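Local coordinates for mannitol dehydrogenase (Helicobacter pylori, PDB 3TWO), which probably catalyses the NADP(H)-dependent, zinc-assisted interconversion of cinnamyl alcohols and their aldehydes, at residues B[155-160]-B[338-343]; B[303-306]-B[310-313]; B[232-237]-B[284-289]; B[166-171]-B[262-267]. One frame throughout, in Å; residues are numbered along the deposited sequence.

Interaction 1 (B[155-160]-B[338-343]); sequences VAPLLC and RYVIDM. With ZN (zinc ion), chain G; NDP (NADPH dihydro-nicotinamide-adenine-dinucleotide phosphate), chain F.
Pro-157 meets, through CB and CG, two side chains that rise from strand 338-342 at alternate positions. Its CG meets CG2 of Val-340 at 3.7 Å, the two side chains crossing at about a right angle. Its CB lies 3.9 Å from CG of Arg-338, and here the two groups slide past each other in opposite directions, so that the proline flanks the aliphatic part of the arginine. The bend of that arginine at chi2 (-81°) turns the rest of the chain along the proline and on to the cofactor. At the far end, NH1 of Arg-338 donates to O2N of the nicotinamide-side phosphate of NADPH at 2.8 Å, with an N-H...O angle of 154°; a second, weak bond to the same oxygen comes from NH2 at 3.2 Å. O2N lies at the edge of the guanidinium, near its plane, and a salt bridge from NE to Glu-65 further fixes the rotation of the group. Arg-338 is thus gripped between two anions, the phosphate and Glu-65.

Three residues on from the proline, the backbone N of Cys-160 bonds to Pro-157 O. Its SG, anti to the backbone N (chi1 -177°), binds zinc at 2.4 Å, and Cys-42 and His-64 are the other protein ligands. The same sulfur is 3.4 Å from C5N of the nicotinamide. Metal and dihydronicotinamide thus meet beside Cys-160, as in the active-site cleft of zinc-dependent medium-chain alcohol dehydrogenases.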
# COMPACT_ATOMS: atom_id res chain seq x y z
N VAL B 155 2.91 25.06 -21.18
CA VAL B 155 1.81 24.13 -21.24
C VAL B 155 2.34 22.70 -21.41
O VAL B 155 1.79 21.78 -20.81
CB VAL B 155 0.82 24.47 -22.40
CG1 VAL B 155 -0.16 23.30 -22.70
CG2 VAL B 155 0.05 25.75 -22.08
N ALA B 156 3.39 22.52 -22.22
CA ALA B 156 3.83 21.19 -22.63
C ALA B 156 4.04 20.20 -21.46
O ALA B 156 3.57 19.06 -21.53
CB ALA B 156 5.12 21.29 -23.59
N PRO B 157 4.72 20.62 -20.38
CA PRO B 157 4.93 19.60 -19.32
C PRO B 157 3.68 19.34 -18.50
O PRO B 157 3.67 18.38 -17.74
CB PRO B 157 6.05 20.18 -18.42
CG PRO B 157 6.76 21.25 -19.29
CD PRO B 157 5.60 21.79 -20.20
N LEU B 158 2.64 20.17 -18.64
CA LEU B 158 1.37 19.82 -18.01
C LEU B 158 0.93 18.46 -18.51
O LEU B 158 0.28 17.73 -17.76
CB LEU B 158 0.25 20.82 -18.30
CG LEU B 158 0.49 22.23 -17.88
CD1 LEU B 158 -0.62 23.19 -18.50
CD2 LEU B 158 0.59 22.30 -16.39
N LEU B 159 1.29 18.12 -19.78
CA LEU B 159 0.78 16.88 -20.37
C LEU B 159 1.25 15.63 -19.68
O LEU B 159 0.63 14.60 -19.85
CB LEU B 159 1.03 16.80 -21.89
CG LEU B 159 0.07 17.56 -22.84
CD1 LEU B 159 -1.24 16.76 -22.93
CD2 LEU B 159 -0.21 18.99 -22.38
N CYS B 160 2.35 15.69 -18.93
CA CYS B 160 2.75 14.53 -18.11
C CYS B 160 3.04 14.87 -16.67
O CYS B 160 2.40 14.36 -15.81
CB CYS B 160 3.96 13.81 -18.66
SG CYS B 160 4.29 12.37 -17.65
N ARG B 338 11.86 21.69 -15.10
CA ARG B 338 11.66 21.06 -16.41
C ARG B 338 12.54 21.72 -17.45
O ARG B 338 12.64 22.97 -17.47
CB ARG B 338 10.17 21.09 -16.84
CG ARG B 338 9.41 19.81 -16.44
CD ARG B 338 9.68 18.70 -17.47
NE ARG B 338 8.87 17.50 -17.28
CZ ARG B 338 9.16 16.51 -16.45
NH1 ARG B 338 10.19 16.60 -15.61
NH2 ARG B 338 8.35 15.45 -16.39
N TYR B 339 13.13 20.90 -18.33
CA TYR B 339 13.68 21.37 -19.64
C TYR B 339 12.59 21.24 -20.71
O TYR B 339 11.80 20.26 -20.71
CB TYR B 339 14.90 20.56 -20.10
CG TYR B 339 16.14 20.79 -19.25
CD1 TYR B 339 16.53 19.83 -18.28
CD2 TYR B 339 16.90 21.95 -19.37
CE1 TYR B 339 17.68 20.04 -17.50
CE2 TYR B 339 18.03 22.18 -18.59
CZ TYR B 339 18.42 21.23 -17.68
OH TYR B 339 19.52 21.46 -16.91
N VAL B 340 12.53 22.25 -21.59
CA VAL B 340 11.58 22.18 -22.69
C VAL B 340 12.28 22.50 -24.01
O VAL B 340 13.02 23.51 -24.10
CB VAL B 340 10.41 23.10 -22.49
CG1 VAL B 340 9.60 23.12 -23.78
CG2 VAL B 340 9.54 22.66 -21.29
N ILE B 341 12.07 21.64 -25.01
CA ILE B 341 12.74 21.83 -26.31
C ILE B 341 11.91 22.73 -27.20
O ILE B 341 10.72 22.52 -27.40
CB ILE B 341 13.00 20.51 -27.06
CG1 ILE B 341 13.83 19.52 -26.20
CG2 ILE B 341 13.70 20.81 -28.41
CD1 ILE B 341 13.77 18.09 -26.70
N ASP B 342 12.55 23.75 -27.74
CA ASP B 342 11.85 24.62 -28.65
C ASP B 342 12.03 24.00 -30.05
O ASP B 342 13.09 24.09 -30.68
CB ASP B 342 12.38 26.06 -28.47
CG ASP B 342 11.93 27.00 -29.56
OD1 ASP B 342 11.42 26.56 -30.60
OD2 ASP B 342 12.13 28.19 -29.36
N MET B 343 10.99 23.27 -30.46
CA MET B 343 11.09 22.42 -31.62
C MET B 343 11.20 23.18 -32.94
O MET B 343 11.99 22.79 -33.82
CB MET B 343 9.95 21.40 -31.68
CG MET B 343 10.30 20.22 -32.55
SD MET B 343 11.60 19.20 -31.79
CE MET B 343 11.16 19.28 -30.09
ZN ZN G . 6.38 11.29 -18.18
PA NDP F . 13.38 14.80 -12.61
O1A NDP F . 14.77 14.39 -12.38
O2A NDP F . 12.86 16.28 -12.75
O5B NDP F . 13.17 15.03 -11.01
C5B NDP F . 13.63 14.01 -9.97
C4B NDP F . 13.92 14.77 -8.68
O4B NDP F . 14.13 13.93 -7.47
C3B NDP F . 15.19 15.62 -8.88
O3B NDP F . 14.90 16.98 -8.37
C2B NDP F . 16.23 14.89 -7.99
O2B NDP F . 17.14 15.91 -7.51
C1B NDP F . 15.36 14.42 -6.80
N9A NDP F . 15.85 13.18 -6.17
C8A NDP F . 16.51 12.18 -6.81
N7A NDP F . 16.72 11.22 -5.91
C5A NDP F . 16.21 11.60 -4.74
C6A NDP F . 16.14 11.01 -3.50
N6A NDP F . 16.67 9.77 -3.22
N1A NDP F . 15.55 11.71 -2.54
C2A NDP F . 15.01 12.89 -2.73
N3A NDP F . 15.04 13.47 -3.90
C4A NDP F . 15.66 12.84 -4.92
O3 NDP F . 12.27 13.67 -12.60
PN NDP F . 10.81 13.83 -13.03
O1N NDP F . 10.05 14.70 -12.10
O2N NDP F . 10.58 14.07 -14.54
O5D NDP F . 10.32 12.34 -12.84
C5D NDP F . 10.60 11.68 -11.52
C4D NDP F . 10.25 10.13 -11.59
O4D NDP F . 8.84 10.15 -11.89
C3D NDP F . 10.94 9.33 -12.73
O3D NDP F . 11.28 8.01 -12.21
C2D NDP F . 9.83 9.30 -13.81
O2D NDP F . 9.96 8.17 -14.60
C1D NDP F . 8.58 9.15 -12.91
N1N NDP F . 7.28 9.44 -13.61
C2N NDP F . 6.18 8.59 -13.33
C3N NDP F . 4.96 8.80 -13.94
C7N NDP F . 3.78 7.92 -13.55
O7N NDP F . 3.77 7.31 -12.47
N7N NDP F . 2.70 8.08 -14.31
C4N NDP F . 4.82 9.86 -14.88
C5N NDP F . 5.91 10.75 -15.13
C6N NDP F . 7.13 10.54 -14.52
P2B NDP F . 18.69 15.71 -7.43
O1X NDP F . 19.29 17.05 -8.16
O2X NDP F . 19.09 15.46 -6.04
O3X NDP F . 19.06 14.49 -8.39

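Interaction 2 (B[303-306]-B[310-313]); sequences VDFS and NIYP
The ring of Phe-305 is met obliquely by Ile-311, whose CD1 comes to 3.7 Å from CE2, and one face of the Tyr-312 ring has the carbonyl oxygen of Ser-306 over it, 4.4 Å from CZ. At the edge of the tyrosine, in its plane, lies OD1 of Asn-310. These groups surround a Schellman motif that ends helix 296-308. Asn-310, with positive phi (54°), is its C-prime residue and reverses the chain so that Ile-311 returns beside the last turn.

The apolar contact of the motif follows from this reversal. Phe-305 has CG anti to the backbone N (chi1 177°), which brings its ring round to the methyl end of Ile-311, while the isoleucine also packs on Lys-194, Tyr-195 and Ala-198 of helix 187-198. Ile-311 thereby lies between the Phe-305 ring and that helix. Ser-306 touches the returning chain with its CB, 3.4 Å from Ile-311 O; its OG instead bonds to Met-302 O, one turn back, and to Tyr-195 OH. Beyond the turn, Tyr-312 packs on Lys-154 and Val-155 of helix 152-155, and the chain runs on into strand 315-318.

Two bonds of the motif turn back to the helix: Asn-310 N reaches Ile-307 O, and Ile-311 N donates in the carbonyl plane to Ser-306 O at 3.0 Å, with an N-H...O angle of 162°.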
# COMPACT_ATOMS: atom_id res chain seq x y z
N VAL B 303 -5.45 20.39 -17.39
CA VAL B 303 -4.97 21.51 -18.22
C VAL B 303 -5.87 22.73 -18.08
O VAL B 303 -5.37 23.86 -17.92
CB VAL B 303 -4.75 21.08 -19.73
CG1 VAL B 303 -4.56 22.33 -20.65
CG2 VAL B 303 -3.52 20.10 -19.82
N ASP B 304 -7.19 22.52 -18.10
CA ASP B 304 -8.14 23.64 -17.96
C ASP B 304 -7.91 24.37 -16.63
O ASP B 304 -7.92 25.62 -16.59
CB ASP B 304 -9.62 23.15 -18.03
CG ASP B 304 -10.02 22.62 -19.41
OD1 ASP B 304 -9.29 22.83 -20.42
OD2 ASP B 304 -11.03 21.93 -19.50
N PHE B 305 -7.74 23.58 -15.55
CA PHE B 305 -7.57 24.11 -14.21
C PHE B 305 -6.28 24.95 -14.18
O PHE B 305 -6.27 26.06 -13.66
CB PHE B 305 -7.44 22.92 -13.22
CG PHE B 305 -7.18 23.33 -11.78
CD1 PHE B 305 -8.20 23.82 -10.97
CD2 PHE B 305 -5.92 23.18 -11.21
CE1 PHE B 305 -7.97 24.18 -9.60
CE2 PHE B 305 -5.67 23.52 -9.85
CZ PHE B 305 -6.70 24.03 -9.06
N SER B 306 -5.22 24.39 -14.76
CA SER B 306 -3.89 24.95 -14.64
C SER B 306 -3.85 26.25 -15.40
O SER B 306 -3.25 27.22 -14.96
CB SER B 306 -2.85 23.95 -15.15
OG SER B 306 -2.97 22.74 -14.42
N ASN B 310 -3.42 29.87 -13.60
CA ASN B 310 -2.03 30.24 -13.89
C ASN B 310 -1.02 29.44 -13.05
O ASN B 310 -0.12 29.99 -12.44
CB ASN B 310 -1.81 31.75 -13.75
CG ASN B 310 -1.00 32.32 -14.90
OD1 ASN B 310 -1.57 32.85 -15.91
ND2 ASN B 310 0.29 32.26 -14.78
N ILE B 311 -1.19 28.13 -13.05
CA ILE B 311 -0.30 27.20 -12.41
C ILE B 311 0.49 26.47 -13.51
O ILE B 311 -0.05 25.61 -14.22
CB ILE B 311 -1.11 26.18 -11.62
CG1 ILE B 311 -1.91 26.89 -10.54
CG2 ILE B 311 -0.20 25.13 -10.98
CD1 ILE B 311 -2.93 25.96 -9.75
N TYR B 312 1.76 26.85 -13.67
CA TYR B 312 2.61 26.32 -14.69
C TYR B 312 3.94 25.79 -14.15
O TYR B 312 4.46 26.30 -13.15
CB TYR B 312 2.90 27.40 -15.71
CG TYR B 312 1.72 27.83 -16.52
CD1 TYR B 312 1.12 29.10 -16.34
CD2 TYR B 312 1.18 26.97 -17.48
CE1 TYR B 312 0.02 29.52 -17.15
CE2 TYR B 312 0.12 27.38 -18.28
CZ TYR B 312 -0.45 28.64 -18.11
OH TYR B 312 -1.50 28.96 -18.93
N PRO B 313 4.49 24.74 -14.82
CA PRO B 313 5.90 24.34 -14.53
C PRO B 313 6.90 25.47 -14.72
O PRO B 313 6.71 26.42 -15.55
CB PRO B 313 6.19 23.25 -15.57
CG PRO B 313 5.15 23.51 -16.69
CD PRO B 313 3.90 23.96 -15.93

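Interaction 3 (B[232-237]-B[284-289]); sequences KEELDF and GNRKVY
Strands 235-240 and 287-290 of the parallel sheet, six-stranded within this chain, are bridged here by side chains, because strand 259-263 runs between them. Phe-237 and Tyr-289 make the closest approach: the tyrosine OH arrives at the edge of the phenylalanine ring, in its plane, 3.6 Å from CE1, and the two side chains cross at about a right angle. Tyr-289 reaches this position with CG between the backbone N and the carbonyl carbon (chi1 60°), an orientation that lays its ring across Ala-262 of the middle strand. Phe-237 has CG anti to its own N (chi1 170°), and its ring extends toward the tyrosine on the same face of the sheet. The hydroxyl is hydrogen-bonded to Ser-172 OG, which fixes the end of the tyrosine, and the ring of Phe-171 meets that of Tyr-289 edge-to-face.

This is the sheet of the Rossmann-type cofactor domain, and helix 158-171 covers the two rings through Leu-169 on Phe-237 and Pro-168 on Tyr-289. Asn-285 and Val-288 make backbone hydrogen bonds to the second subunit. Further back along both segments, OE1 of Glu-234 stands 4.5 Å from NH2 of Arg-286, obliquely to the guanidinium and too far for a salt bridge, although the opposite charges probably still attract. Each has a firmer partner elsewhere: Arg-286 NE donates to Leu-255 O, while Glu-234 OE2 bonds to Thr-256 OG1 and forms a salt bridge with Lys-99 of the second subunit.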
# COMPACT_ATOMS: atom_id res chain seq x y z
N LYS B 232 9.87 15.98 11.73
CA LYS B 232 9.50 15.53 13.05
C LYS B 232 7.98 15.51 13.26
O LYS B 232 7.52 15.42 14.38
CB LYS B 232 10.26 16.38 14.09
CG LYS B 232 11.77 16.14 13.94
CD LYS B 232 12.11 14.80 14.66
CE LYS B 232 13.29 13.99 14.05
NZ LYS B 232 14.41 14.81 13.54
N GLU B 233 7.23 15.53 12.18
CA GLU B 233 5.81 15.81 12.22
C GLU B 233 5.12 14.68 11.47
O GLU B 233 5.70 14.13 10.57
CB GLU B 233 5.65 17.09 11.39
CG GLU B 233 4.28 17.60 11.19
CD GLU B 233 4.27 19.05 10.72
OE1 GLU B 233 4.95 19.46 9.75
OE2 GLU B 233 3.50 19.80 11.32
N GLU B 234 3.88 14.34 11.80
CA GLU B 234 3.14 13.39 10.96
C GLU B 234 2.44 14.08 9.78
O GLU B 234 1.78 15.10 9.96
CB GLU B 234 2.10 12.68 11.81
CG GLU B 234 2.71 11.87 12.93
CD GLU B 234 1.71 10.88 13.53
OE1 GLU B 234 2.03 9.67 13.48
OE2 GLU B 234 0.61 11.29 14.01
N LEU B 235 2.56 13.51 8.58
CA LEU B 235 1.93 14.10 7.42
C LEU B 235 0.68 13.31 7.05
O LEU B 235 0.61 12.15 7.37
CB LEU B 235 2.91 14.15 6.22
CG LEU B 235 4.27 14.80 6.59
CD1 LEU B 235 5.19 15.00 5.37
CD2 LEU B 235 4.03 16.15 7.20
N ASP B 236 -0.27 13.94 6.38
CA ASP B 236 -1.49 13.27 5.97
C ASP B 236 -1.35 12.61 4.61
O ASP B 236 -2.04 11.66 4.29
CB ASP B 236 -2.61 14.30 5.85
CG ASP B 236 -2.91 14.99 7.16
OD1 ASP B 236 -3.28 14.31 8.14
OD2 ASP B 236 -2.79 16.21 7.19
N PHE B 237 -0.47 13.17 3.79
CA PHE B 237 -0.34 12.75 2.44
C PHE B 237 1.08 13.02 1.97
O PHE B 237 1.65 14.09 2.24
CB PHE B 237 -1.39 13.46 1.55
CG PHE B 237 -1.17 13.25 0.08
CD1 PHE B 237 -1.92 12.32 -0.62
CD2 PHE B 237 -0.17 13.99 -0.61
CE1 PHE B 237 -1.71 12.10 -2.07
CE2 PHE B 237 0.06 13.80 -2.00
CZ PHE B 237 -0.73 12.83 -2.73
N GLY B 284 1.59 0.20 10.72
CA GLY B 284 0.24 -0.10 10.34
C GLY B 284 -0.67 1.12 10.17
O GLY B 284 -0.34 2.21 10.67
N ASN B 285 -1.77 0.91 9.43
CA ASN B 285 -2.85 1.92 9.24
C ASN B 285 -2.36 3.11 8.43
O ASN B 285 -2.90 4.21 8.55
CB ASN B 285 -3.48 2.40 10.59
CG ASN B 285 -4.13 1.25 11.35
OD1 ASN B 285 -5.19 0.74 10.98
ND2 ASN B 285 -3.48 0.80 12.36
N ARG B 286 -1.34 2.89 7.62
CA ARG B 286 -0.82 3.93 6.75
C ARG B 286 -0.88 3.37 5.36
O ARG B 286 -0.27 2.30 5.07
CB ARG B 286 0.62 4.23 7.13
CG ARG B 286 0.76 4.83 8.50
CD ARG B 286 2.21 4.76 8.87
NE ARG B 286 2.51 5.40 10.15
CZ ARG B 286 2.62 4.77 11.31
NH1 ARG B 286 2.35 3.48 11.41
NH2 ARG B 286 2.92 5.44 12.41
N LYS B 287 -1.64 4.04 4.49
CA LYS B 287 -1.99 3.39 3.22
C LYS B 287 -1.01 3.78 2.10
O LYS B 287 -0.54 4.91 2.05
CB LYS B 287 -3.42 3.82 2.85
CG LYS B 287 -4.51 3.43 3.93
CD LYS B 287 -5.90 3.49 3.32
CE LYS B 287 -6.92 3.50 4.41
NZ LYS B 287 -8.27 3.53 3.79
N VAL B 288 -0.74 2.86 1.18
CA VAL B 288 0.18 3.13 0.08
C VAL B 288 -0.58 2.83 -1.24
O VAL B 288 -1.33 1.84 -1.33
CB VAL B 288 1.43 2.20 0.14
CG1 VAL B 288 2.34 2.45 -1.03
CG2 VAL B 288 2.26 2.35 1.49
N TYR B 289 -0.45 3.66 -2.25
CA TYR B 289 -0.96 3.23 -3.56
C TYR B 289 -0.06 3.82 -4.61
O TYR B 289 0.75 4.74 -4.29
CB TYR B 289 -2.39 3.67 -3.79
CG TYR B 289 -2.57 5.18 -3.74
CD1 TYR B 289 -2.48 5.92 -4.92
CD2 TYR B 289 -2.85 5.86 -2.52
CE1 TYR B 289 -2.68 7.33 -4.95
CE2 TYR B 289 -3.04 7.31 -2.53
CZ TYR B 289 -2.94 8.01 -3.74
OH TYR B 289 -3.15 9.37 -3.86

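Interaction 4 (B[166-171]-B[262-267]); sequences YSPLKF and ALVGLP. With NDP (NADPH dihydro-nicotinamide-adenine-dinucleotide phosphate), chain F.
Pro-168 turns its ring toward the end of strand 259-263, where Ala-262 and Val-264 point back at it from alternate positions. The contact packs helix 158-171 onto the parallel sheet of the Rossmann-type cofactor domain. CB of Pro-168 sits 4.0 Å from CB of Ala-262, and its CG faces CG1 of Val-264 at a looser 4.5 Å. Leu-263, between these two, points to the other side of the strand, where it packs on Phe-280 of the second subunit. The proline ring also touches Ile-239 of the neighbouring strand 235-240, so it spans two strands.

A proline within a helix has no amide hydrogen to give to the turn before, and the helix is kinked at Pro-168; beyond it, Lys-170 N bonds to Tyr-166 O and Phe-171 N to Ser-167 O. On the side facing helix 296-308, CG of Lys-170 lies 3.7 Å above one face of the Tyr-166 ring, offset toward the rim, and the tyrosine OH bonds to Glu-301 of that helix.

Past the strand end the chain passes along NADPH. Val-264 holds CG1 anti to its carbonyl carbon (chi1 -60°), directing that methyl to the proline, while its carbonyl oxygen lies close against the nicotinamide ring. CD2 of Leu-266 reaches C2N of that ring at 3.9 Å. CA of Gly-265 approaches O4D of the nicotinamide ribose at 3.6 Å, and Leu-266 N donates to its hydroxyl O3D at 2.9 Å, with an N-H...O angle of 152°.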
# COMPACT_ATOMS: atom_id res chain seq x y z
N TYR B 166 -1.27 16.08 -10.40
CA TYR B 166 -2.62 16.53 -10.16
C TYR B 166 -3.54 15.33 -9.70
O TYR B 166 -4.34 15.43 -8.74
CB TYR B 166 -3.18 17.12 -11.45
CG TYR B 166 -4.61 17.65 -11.38
CD1 TYR B 166 -4.90 18.92 -10.84
CD2 TYR B 166 -5.67 16.89 -11.90
CE1 TYR B 166 -6.24 19.42 -10.84
CE2 TYR B 166 -7.00 17.36 -11.88
CZ TYR B 166 -7.26 18.63 -11.37
OH TYR B 166 -8.56 19.05 -11.33
N SER B 167 -3.38 14.20 -10.40
CA SER B 167 -4.34 13.10 -10.24
C SER B 167 -4.39 12.57 -8.78
O SER B 167 -5.44 12.43 -8.23
CB SER B 167 -4.10 11.97 -11.28
OG SER B 167 -5.10 10.91 -11.15
N PRO B 168 -3.26 12.22 -8.16
CA PRO B 168 -3.36 11.58 -6.83
C PRO B 168 -3.70 12.61 -5.77
O PRO B 168 -4.29 12.27 -4.74
CB PRO B 168 -1.95 11.03 -6.59
CG PRO B 168 -1.09 11.72 -7.63
CD PRO B 168 -1.95 12.00 -8.78
N LEU B 169 -3.35 13.86 -6.04
CA LEU B 169 -3.74 14.95 -5.16
C LEU B 169 -5.28 15.02 -5.02
O LEU B 169 -5.79 15.14 -3.89
CB LEU B 169 -3.14 16.31 -5.61
CG LEU B 169 -1.65 16.55 -5.31
CD1 LEU B 169 -1.10 17.81 -6.06
CD2 LEU B 169 -1.35 16.65 -3.76
N LYS B 170 -5.98 14.94 -6.15
CA LYS B 170 -7.43 14.88 -6.18
C LYS B 170 -7.95 13.56 -5.65
O LYS B 170 -8.89 13.56 -4.92
CB LYS B 170 -8.00 14.99 -7.62
CG LYS B 170 -7.36 16.10 -8.43
CD LYS B 170 -8.23 17.29 -8.45
CE LYS B 170 -8.57 17.86 -7.17
NZ LYS B 170 -10.05 18.23 -7.49
N PHE B 171 -7.35 12.46 -6.07
CA PHE B 171 -7.78 11.15 -5.59
C PHE B 171 -7.75 11.03 -4.04
O PHE B 171 -8.69 10.52 -3.46
CB PHE B 171 -6.89 10.05 -6.21
CG PHE B 171 -7.17 8.66 -5.71
CD1 PHE B 171 -8.34 7.97 -6.06
CD2 PHE B 171 -6.20 8.00 -4.93
CE1 PHE B 171 -8.53 6.61 -5.63
CE2 PHE B 171 -6.41 6.67 -4.51
CZ PHE B 171 -7.58 5.97 -4.87
N ALA B 262 1.40 8.17 -1.91
CA ALA B 262 1.13 7.98 -3.30
C ALA B 262 2.50 7.91 -3.99
O ALA B 262 3.32 8.84 -3.84
CB ALA B 262 0.38 9.20 -3.89
N LEU B 263 2.70 6.86 -4.79
CA LEU B 263 3.96 6.60 -5.46
C LEU B 263 3.76 6.90 -6.93
O LEU B 263 2.92 6.26 -7.59
CB LEU B 263 4.37 5.11 -5.29
CG LEU B 263 4.50 4.66 -3.86
CD1 LEU B 263 4.72 3.13 -3.70
CD2 LEU B 263 5.56 5.50 -3.03
N VAL B 264 4.54 7.84 -7.46
CA VAL B 264 4.62 8.02 -8.92
C VAL B 264 6.01 7.80 -9.49
O VAL B 264 6.13 7.42 -10.66
CB VAL B 264 4.10 9.40 -9.36
CG1 VAL B 264 2.58 9.52 -8.91
CG2 VAL B 264 4.95 10.50 -8.75
N GLY B 265 7.05 8.04 -8.68
CA GLY B 265 8.43 7.91 -9.16
C GLY B 265 8.85 6.47 -9.46
O GLY B 265 8.43 5.49 -8.79
N LEU B 266 9.71 6.31 -10.45
CA LEU B 266 9.94 4.98 -11.04
C LEU B 266 11.45 4.73 -11.23
O LEU B 266 12.00 4.87 -12.35
CB LEU B 266 9.21 4.96 -12.36
CG LEU B 266 8.16 3.97 -12.77
CD1 LEU B 266 7.61 3.05 -11.66
CD2 LEU B 266 7.09 4.75 -13.48
N PRO B 267 12.15 4.38 -10.12
CA PRO B 267 13.61 4.23 -10.28
C PRO B 267 13.97 3.05 -11.17
O PRO B 267 13.08 2.28 -11.58
CB PRO B 267 14.12 3.97 -8.85
CG PRO B 267 12.96 4.35 -7.93
CD PRO B 267 11.71 4.07 -8.74
PA NDP F . 13.38 14.80 -12.61
O1A NDP F . 14.77 14.39 -12.38
O2A NDP F . 12.86 16.28 -12.75
O5B NDP F . 13.17 15.03 -11.01
C5B NDP F . 13.63 14.01 -9.97
C4B NDP F . 13.92 14.77 -8.68
O4B NDP F . 14.13 13.93 -7.47
C3B NDP F . 15.19 15.62 -8.88
O3B NDP F . 14.90 16.98 -8.37
C2B NDP F . 16.23 14.89 -7.99
O2B NDP F . 17.14 15.91 -7.51
C1B NDP F . 15.36 14.42 -6.80
N9A NDP F . 15.85 13.18 -6.17
C8A NDP F . 16.51 12.18 -6.81
N7A NDP F . 16.72 11.22 -5.91
C5A NDP F . 16.21 11.60 -4.74
C6A NDP F . 16.14 11.01 -3.50
N6A NDP F . 16.67 9.77 -3.22
N1A NDP F . 15.55 11.71 -2.54
C2A NDP F . 15.01 12.89 -2.73
N3A NDP F . 15.04 13.47 -3.90
C4A NDP F . 15.66 12.84 -4.92
O3 NDP F . 12.27 13.67 -12.60
PN NDP F . 10.81 13.83 -13.03
O1N NDP F . 10.05 14.70 -12.10
O2N NDP F . 10.58 14.07 -14.54
O5D NDP F . 10.32 12.34 -12.84
C5D NDP F . 10.60 11.68 -11.52
C4D NDP F . 10.25 10.13 -11.59
O4D NDP F . 8.84 10.15 -11.89
C3D NDP F . 10.94 9.33 -12.73
O3D NDP F . 11.28 8.01 -12.21
C2D NDP F . 9.83 9.30 -13.81
O2D NDP F . 9.96 8.17 -14.60
C1D NDP F . 8.58 9.15 -12.91
N1N NDP F . 7.28 9.44 -13.61
C2N NDP F . 6.18 8.59 -13.33
C3N NDP F . 4.96 8.80 -13.94
C7N NDP F . 3.78 7.92 -13.55
O7N NDP F . 3.77 7.31 -12.47
N7N NDP F . 2.70 8.08 -14.31
C4N NDP F . 4.82 9.86 -14.88
C5N NDP F . 5.91 10.75 -15.13
C6N NDP F . 7.13 10.54 -14.52
P2B NDP F . 18.69 15.71 -7.43
O1X NDP F . 19.29 17.05 -8.16
O2X NDP F . 19.09 15.46 -6.04
O3X NDP F . 19.06 14.49 -8.39

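In the fold
From the N terminus, segment 155-160 comes first; its pairing with 338-343 in interaction 1 closes a long loop that encloses the other three contacts. Helix 158-171 then leads to interaction 4, which ends at 262-267 and crosses interaction 3, since 232-237 lies within its loop and 284-289 beyond it. Interactions 3 and 4 touch where helix 158-171 lies on the parallel sheet, whose strands 287-290 and 259-263 are neighbours, and both reach the second subunit. Interaction 2 follows in series as a short local loop, touching interaction 1 through Leu-158 and Pro-313 and interaction 4 through Phe-305 and Tyr-166. Interactions 1 and 4 both contact NADPH, their centres about 19 Å apart.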